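Local coordinates for transcriptional regulator (Arabidopsis thaliana, PDB 7DE9), which reads a monomethylated histone H3 tail through its tudor domain and, as a PDS5-family cohesin cofactor, helps regulate sister chromatid cohesion and takes part in DNA repair, at residues 11-16 with 30-35; 17-22 with 42-47. All blocks are in the same frame, centred on the assembly; numbering follows the deposited sequence.

Contact 1. Residues 11-16 with 30-35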
loop_
_atom_site.group_PDB
_atom_site.type_symbol
_atom_site.label_atom_id
_atom_site.label_comp_id
_atom_site.label_asym_id
_atom_site.label_seq_id
_atom_site.Cartn_x
_atom_site.Cartn_y
_atom_site.Cartn_z
ATOM N N SER A 11 1.911 -12.012 5.172
ATOM C CA SER A 11 3.286 -11.846 5.634
ATOM C C SER A 11 3.788 -10.407 5.487
ATOM O O SER A 11 4.801 -10.035 6.076
ATOM C CB SER A 11 4.216 -12.794 4.878
ATOM O OG SER A 11 4.204 -12.512 3.488
ATOM N N LEU A 12 3.080 -9.596 4.709
ATOM C CA LEU A 12 3.518 -8.232 4.434
ATOM C C LEU A 12 3.169 -7.269 5.568
ATOM O O LEU A 12 3.744 -6.180 5.673
ATOM C CB LEU A 12 2.901 -7.742 3.123
ATOM C CG LEU A 12 3.539 -6.506 2.498
ATOM C CD1 LEU A 12 5.011 -6.757 2.213
ATOM C CD2 LEU A 12 2.800 -6.142 1.229
ATOM N N VAL A 13 2.220 -7.668 6.407
ATOM C CA VAL A 13 1.767 -6.817 7.497
ATOM C C VAL A 13 2.943 -6.459 8.389
ATOM O O VAL A 13 3.781 -7.306 8.690
ATOM C CB VAL A 13 0.659 -7.498 8.325
ATOM C CG1 VAL A 13 0.267 -6.631 9.507
ATOM C CG2 VAL A 13 -0.558 -7.789 7.442
ATOM N N GLY A 14 3.027 -5.190 8.771
ATOM C CA GLY A 14 4.101 -4.723 9.626
ATOM C C GLY A 14 5.235 -4.078 8.853
ATOM O O GLY A 14 6.032 -3.328 9.416
ATOM N N SER A 15 5.303 -4.367 7.557
ATOM C CA SER A 15 6.365 -3.847 6.709
ATOM C C SER A 15 6.126 -2.410 6.265
ATOM O O SER A 15 4.994 -2.004 6.002
ATOM C CB SER A 15 6.536 -4.726 5.471
ATOM O OG SER A 15 7.010 -6.013 5.830
ATOM N N ARG A 16 7.212 -1.649 6.188
ATOM C CA ARG A 16 7.191 -0.344 5.551
ATOM C C ARG A 16 7.365 -0.535 4.058
ATOM O O ARG A 16 8.294 -1.211 3.614
ATOM C CB ARG A 16 8.296 0.558 6.096
ATOM C CG ARG A 16 8.101 1.018 7.527
ATOM C CD ARG A 16 9.433 1.443 8.137
ATOM N NE ARG A 16 10.353 0.314 8.268
ATOM C CZ ARG A 16 11.556 0.386 8.830
ATOM N NH1 ARG A 16 11.999 1.541 9.311
ATOM N NH2 ARG A 16 12.320 -0.696 8.907
ATOM N N GLY A 30 4.544 4.249 3.424
ATOM C CA GLY A 30 3.558 3.891 4.418
ATOM C C GLY A 30 3.900 2.579 5.086
ATOM O O GLY A 30 4.927 1.968 4.805
ATOM N N VAL A 31 3.038 2.156 5.994
ATOM C CA VAL A 31 3.188 0.860 6.629
ATOM C C VAL A 31 1.943 0.012 6.359
ATOM O O VAL A 31 0.817 0.527 6.307
ATOM C CB VAL A 31 3.431 1.002 8.148
ATOM C CG1 VAL A 31 2.220 1.612 8.840
ATOM C CG2 VAL A 31 3.767 -0.343 8.764
ATOM N N VAL A 32 2.149 -1.284 6.158
ATOM C CA VAL A 32 1.042 -2.219 6.023
ATOM C C VAL A 32 0.541 -2.601 7.408
ATOM O O VAL A 32 1.227 -3.310 8.153
ATOM C CB VAL A 32 1.456 -3.475 5.254
ATOM C CG1 VAL A 32 0.260 -4.384 5.037
ATOM C CG2 VAL A 32 2.087 -3.082 3.934
ATOM N N GLU A 33 -0.652 -2.128 7.755
ATOM C CA GLU A 33 -1.188 -2.331 9.094
ATOM C C GLU A 33 -2.007 -3.615 9.246
ATOM O O GLU A 33 -2.055 -4.195 10.326
ATOM C CB GLU A 33 -2.044 -1.133 9.503
ATOM C CG GLU A 33 -2.347 -1.104 10.991
ATOM C CD GLU A 33 -3.816 -0.905 11.286
ATOM O OE1 GLU A 33 -4.435 -0.017 10.664
ATOM O OE2 GLU A 33 -4.354 -1.647 12.137
ATOM N N SER A 34 -2.656 -4.059 8.176
ATOM C CA SER A 34 -3.433 -5.289 8.249
ATOM C C SER A 34 -3.669 -5.903 6.881
ATOM O O SER A 34 -3.389 -5.286 5.857
ATOM C CB SER A 34 -4.775 -5.034 8.930
ATOM O OG SER A 34 -5.481 -4.016 8.255
ATOM N N TYR A 35 -4.189 -7.126 6.888
ATOM C CA TYR A 35 -4.516 -7.865 5.672
ATOM C C TYR A 35 -5.857 -8.579 5.813
ATOM O O TYR A 35 -6.086 -9.325 6.770
ATOM C CB TYR A 35 -3.418 -8.879 5.347
ATOM C CG TYR A 35 -3.689 -9.736 4.128
ATOM C CD1 TYR A 35 -3.734 -9.177 2.858
ATOM C CD2 TYR A 35 -3.874 -11.106 4.249
ATOM C CE1 TYR A 35 -3.972 -9.961 1.745
ATOM C CE2 TYR A 35 -4.108 -11.894 3.147
ATOM C CZ TYR A 35 -4.156 -11.318 1.897
ATOM O OH TYR A 35 -4.391 -12.115 0.798
#

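Contact 2. Residues 17-22 with 42-47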
loop_
_atom_site.group_PDB
_atom_site.type_symbol
_atom_site.label_atom_id
_atom_site.label_comp_id
_atom_site.label_asym_id
_atom_site.label_seq_id
_atom_site.Cartn_x
_atom_site.Cartn_y
_atom_site.Cartn_z
ATOM N N ILE A 17 6.466 0.055 3.281
ATOM C CA ILE A 17 6.539 -0.051 1.836
ATOM C C ILE A 17 6.391 1.311 1.180
ATOM O O ILE A 17 6.000 2.286 1.820
ATOM C CB ILE A 17 5.460 -0.997 1.276
ATOM C CG1 ILE A 17 4.062 -0.400 1.439
ATOM C CG2 ILE A 17 5.541 -2.368 1.944
ATOM C CD1 ILE A 17 2.978 -1.255 0.816
ATOM N N LYS A 18 6.740 1.382 -0.095
ATOM C CA LYS A 18 6.410 2.556 -0.876
ATOM C C LYS A 18 5.490 2.132 -2.010
ATOM O O LYS A 18 5.745 1.149 -2.714
ATOM C CB LYS A 18 7.664 3.266 -1.388
ATOM C CG LYS A 18 8.659 2.404 -2.122
ATOM C CD LYS A 18 9.996 3.132 -2.195
ATOM C CE LYS A 18 10.761 2.799 -3.463
ATOM N NZ LYS A 18 12.060 3.526 -3.520
ATOM N N VAL A 19 4.396 2.867 -2.148
ATOM C CA VAL A 19 3.350 2.545 -3.107
ATOM C C VAL A 19 3.370 3.577 -4.229
ATOM O O VAL A 19 3.454 4.781 -3.975
ATOM C CB VAL A 19 1.952 2.514 -2.445
ATOM C CG1 VAL A 19 0.901 2.070 -3.437
ATOM C CG2 VAL A 19 1.947 1.592 -1.225
ATOM N N TRP A 20 3.315 3.090 -5.463
ATOM C CA TRP A 20 3.327 3.946 -6.642
ATOM C C TRP A 20 1.935 4.503 -6.945
ATOM O O TRP A 20 0.987 3.747 -7.158
ATOM C CB TRP A 20 3.869 3.154 -7.838
ATOM C CG TRP A 20 3.887 3.880 -9.129
ATOM C CD1 TRP A 20 3.002 3.740 -10.157
ATOM C CD2 TRP A 20 4.851 4.848 -9.556
ATOM N NE1 TRP A 20 3.351 4.569 -11.193
ATOM C CE2 TRP A 20 4.482 5.264 -10.848
ATOM C CE3 TRP A 20 5.987 5.414 -8.965
ATOM C CZ2 TRP A 20 5.206 6.214 -11.563
ATOM C CZ3 TRP A 20 6.705 6.356 -9.674
ATOM C CH2 TRP A 20 6.312 6.746 -10.964
ATOM N N TRP A 21 1.816 5.826 -6.955
ATOM C CA TRP A 21 0.619 6.500 -7.451
ATOM C C TRP A 21 0.931 7.025 -8.847
ATOM O O TRP A 21 1.702 7.994 -9.000
ATOM C CB TRP A 21 0.184 7.648 -6.540
ATOM C CG TRP A 21 -0.342 7.229 -5.198
ATOM C CD1 TRP A 21 -0.025 6.097 -4.505
ATOM C CD2 TRP A 21 -1.283 7.943 -4.398
ATOM N NE1 TRP A 21 -0.710 6.071 -3.312
ATOM C CE2 TRP A 21 -1.492 7.192 -3.226
ATOM C CE3 TRP A 21 -1.970 9.153 -4.555
ATOM C CZ2 TRP A 21 -2.359 7.604 -2.222
ATOM C CZ3 TRP A 21 -2.829 9.564 -3.555
ATOM C CH2 TRP A 21 -3.017 8.792 -2.401
ATOM N N PRO A 22 0.367 6.355 -9.865
ATOM C CA PRO A 22 0.637 6.652 -11.276
ATOM C C PRO A 22 0.302 8.089 -11.654
ATOM O O PRO A 22 1.021 8.696 -12.449
ATOM C CB PRO A 22 -0.275 5.672 -12.018
ATOM C CG PRO A 22 -0.472 4.548 -11.079
ATOM C CD PRO A 22 -0.457 5.143 -9.704
ATOM N N HIS A 42 -4.865 -5.200 1.527
ATOM C CA HIS A 42 -3.943 -4.670 2.533
ATOM C C HIS A 42 -4.348 -3.264 2.929
ATOM O O HIS A 42 -4.690 -2.460 2.074
ATOM C CB HIS A 42 -2.508 -4.638 2.015
ATOM C CG HIS A 42 -1.887 -5.989 1.853
ATOM N ND1 HIS A 42 -1.994 -6.718 0.690
ATOM C CD2 HIS A 42 -1.143 -6.735 2.702
ATOM C CE1 HIS A 42 -1.342 -7.859 0.830
ATOM N NE2 HIS A 42 -0.815 -7.894 2.039
ATOM N N LEU A 43 -4.293 -2.961 4.220
ATOM C CA LEU A 43 -4.527 -1.602 4.674
ATOM C C LEU A 43 -3.186 -0.907 4.803
ATOM O O LEU A 43 -2.341 -1.336 5.577
ATOM C CB LEU A 43 -5.270 -1.586 6.008
ATOM C CG LEU A 43 -5.486 -0.225 6.671
ATOM C CD1 LEU A 43 -6.293 0.701 5.783
ATOM C CD2 LEU A 43 -6.180 -0.408 8.000
ATOM N N VAL A 44 -2.985 0.147 4.026
ATOM C CA VAL A 44 -1.742 0.911 4.081
ATOM C C VAL A 44 -1.994 2.272 4.718
ATOM O O VAL A 44 -2.873 3.032 4.280
ATOM C CB VAL A 44 -1.120 1.093 2.681
ATOM C CG1 VAL A 44 0.126 1.974 2.744
ATOM C CG2 VAL A 44 -0.780 -0.262 2.081
ATOM N N ILE A 45 -1.235 2.561 5.773
ATOM C CA ILE A 45 -1.301 3.866 6.418
ATOM C C ILE A 45 -0.067 4.642 6.005
ATOM O O ILE A 45 1.051 4.223 6.285
ATOM C CB ILE A 45 -1.381 3.768 7.958
ATOM C CG1 ILE A 45 -2.796 3.397 8.406
ATOM C CG2 ILE A 45 -1.028 5.101 8.602
ATOM C CD1 ILE A 45 -3.147 1.968 8.226
ATOM N N TYR A 46 -0.274 5.769 5.329
ATOM C CA TYR A 46 0.826 6.554 4.778
ATOM C C TYR A 46 1.427 7.556 5.759
ATOM O O TYR A 46 0.767 7.998 6.703
ATOM C CB TYR A 46 0.357 7.300 3.527
ATOM C CG TYR A 46 0.068 6.393 2.353
ATOM C CD1 TYR A 46 1.097 5.943 1.528
ATOM C CD2 TYR A 46 -1.231 5.981 2.068
ATOM C CE1 TYR A 46 0.845 5.109 0.454
ATOM C CE2 TYR A 46 -1.496 5.144 0.994
ATOM C CZ TYR A 46 -0.455 4.715 0.189
ATOM O OH TYR A 46 -0.711 3.886 -0.881
ATOM N N ASP A 47 2.688 7.905 5.506
ATOM C CA ASP A 47 3.410 8.947 6.230
ATOM C C ASP A 47 2.606 10.224 6.421
ATOM O O ASP A 47 2.645 10.849 7.480
ATOM C CB ASP A 47 4.701 9.302 5.485
ATOM C CG ASP A 47 5.869 8.435 5.887
ATOM O OD1 ASP A 47 5.787 7.783 6.947
ATOM O OD2 ASP A 47 6.872 8.414 5.143
#

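Contact 1. Residues 11-16 with 30-35
G14 and V32 meet through their backbones: G14 N gives its hydrogen to V32 O at 2.7 Å, in the plane of that carbonyl and nearly straight, 171° at the hydrogen. V32 N in turn bonds S15 O, on the residue after G14, at 2.9 Å, so V32 is gripped through both its N-H and its C=O. The V32 side chain points toward the turn and packs against L12. Its CB lies 3.6 Å from L12 O, and its CG2 is 4.0 Å from L12 CG, the two side chains crossing at about a right angle. V13 reaches farther along the strand: CG1, anti to its own backbone N (chi1 176°), comes within 3.5 Å of E33 O, while CG2 rests 3.7 Å from Y35 CB. Here the chain leading into the tudor barrel, an SH3-like fold, is joined to the long strand 26-36, and at R16 with V31 it becomes an antiparallel, non-hydrogen-bonded strand pair. A type II turn from L12 to S15, closed by S15 N bonding L12 O, presents G14 N to the strand; the positive phi of G14 (97°) suits glycine, since a CB would press on the preceding carbonyl. Farther out, L12 packs on L56, V32 also touches H42, and the ring of Y35 meets that of H42.

Contact 2. Residues 17-22 with 42-47
Strands 17-21 and 42-46 cross almost perpendicularly, their segment axes 97° apart and 9.2 Å from each other at closest approach, with I17 and V44 the nearest CA pair at 8.6 Å. No backbone bond spans such a gap; these are strands of a strongly curved SH3-like tudor barrel facing each other across its core, and side chains fill the space. At one end I17 CD1 reaches V44 CG2 at 4.1 Å; CG1 of I17, set between backbone N and carbonyl carbon (chi1 69°), extends the chain that way. V19 comes to the edge of the Y46 ring, near its plane and at the hydroxyl end, its CB 3.4 Å from Y46 OH. W21 turns the edge of its indole toward the face of Y46 in an offset edge-to-face pair, the planes at 88° and the five-membered ring's centroid 5.6 Å from that of Y46. The bound histone peptide lies against this cluster: W21 makes a cation-pi contact with a basic side chain, and W21 and Y46 both pack on a modified one. With Y46 cut back to an alanine, the W21 edge and V19 would probably lose their aromatic partner and E52 its hydroxyl mate. That hydroxyl, hydrogen-bonded to E52 OE1, lies in the plane of the indole, with Y46 OH 3.3 Å from W21 NE1.

How the contacts relate
The two contacts have centres about 10 Å apart in one small antiparallel barrel, and their segments alternate along the chain: 11-16, 17-22, 30-35, 42-47. Strand 26-36 lies between strands 16-21 and 41-46 in the sheet. Contact 1 joins the entry to the first of these to the middle strand, whereas contact 2 spans from first to third across the interior. They meet directly through the pairing of 26-36 with 41-46, where V31 N lies 2.9 Å from I45 O and E33 N 2.9 Å from L43 O, both probable hydrogen bonds. The N-terminal loop is thus tied to the sheet at contact 1, while contact 2 contributes W21 and Y46 to the surface that holds the histone peptide.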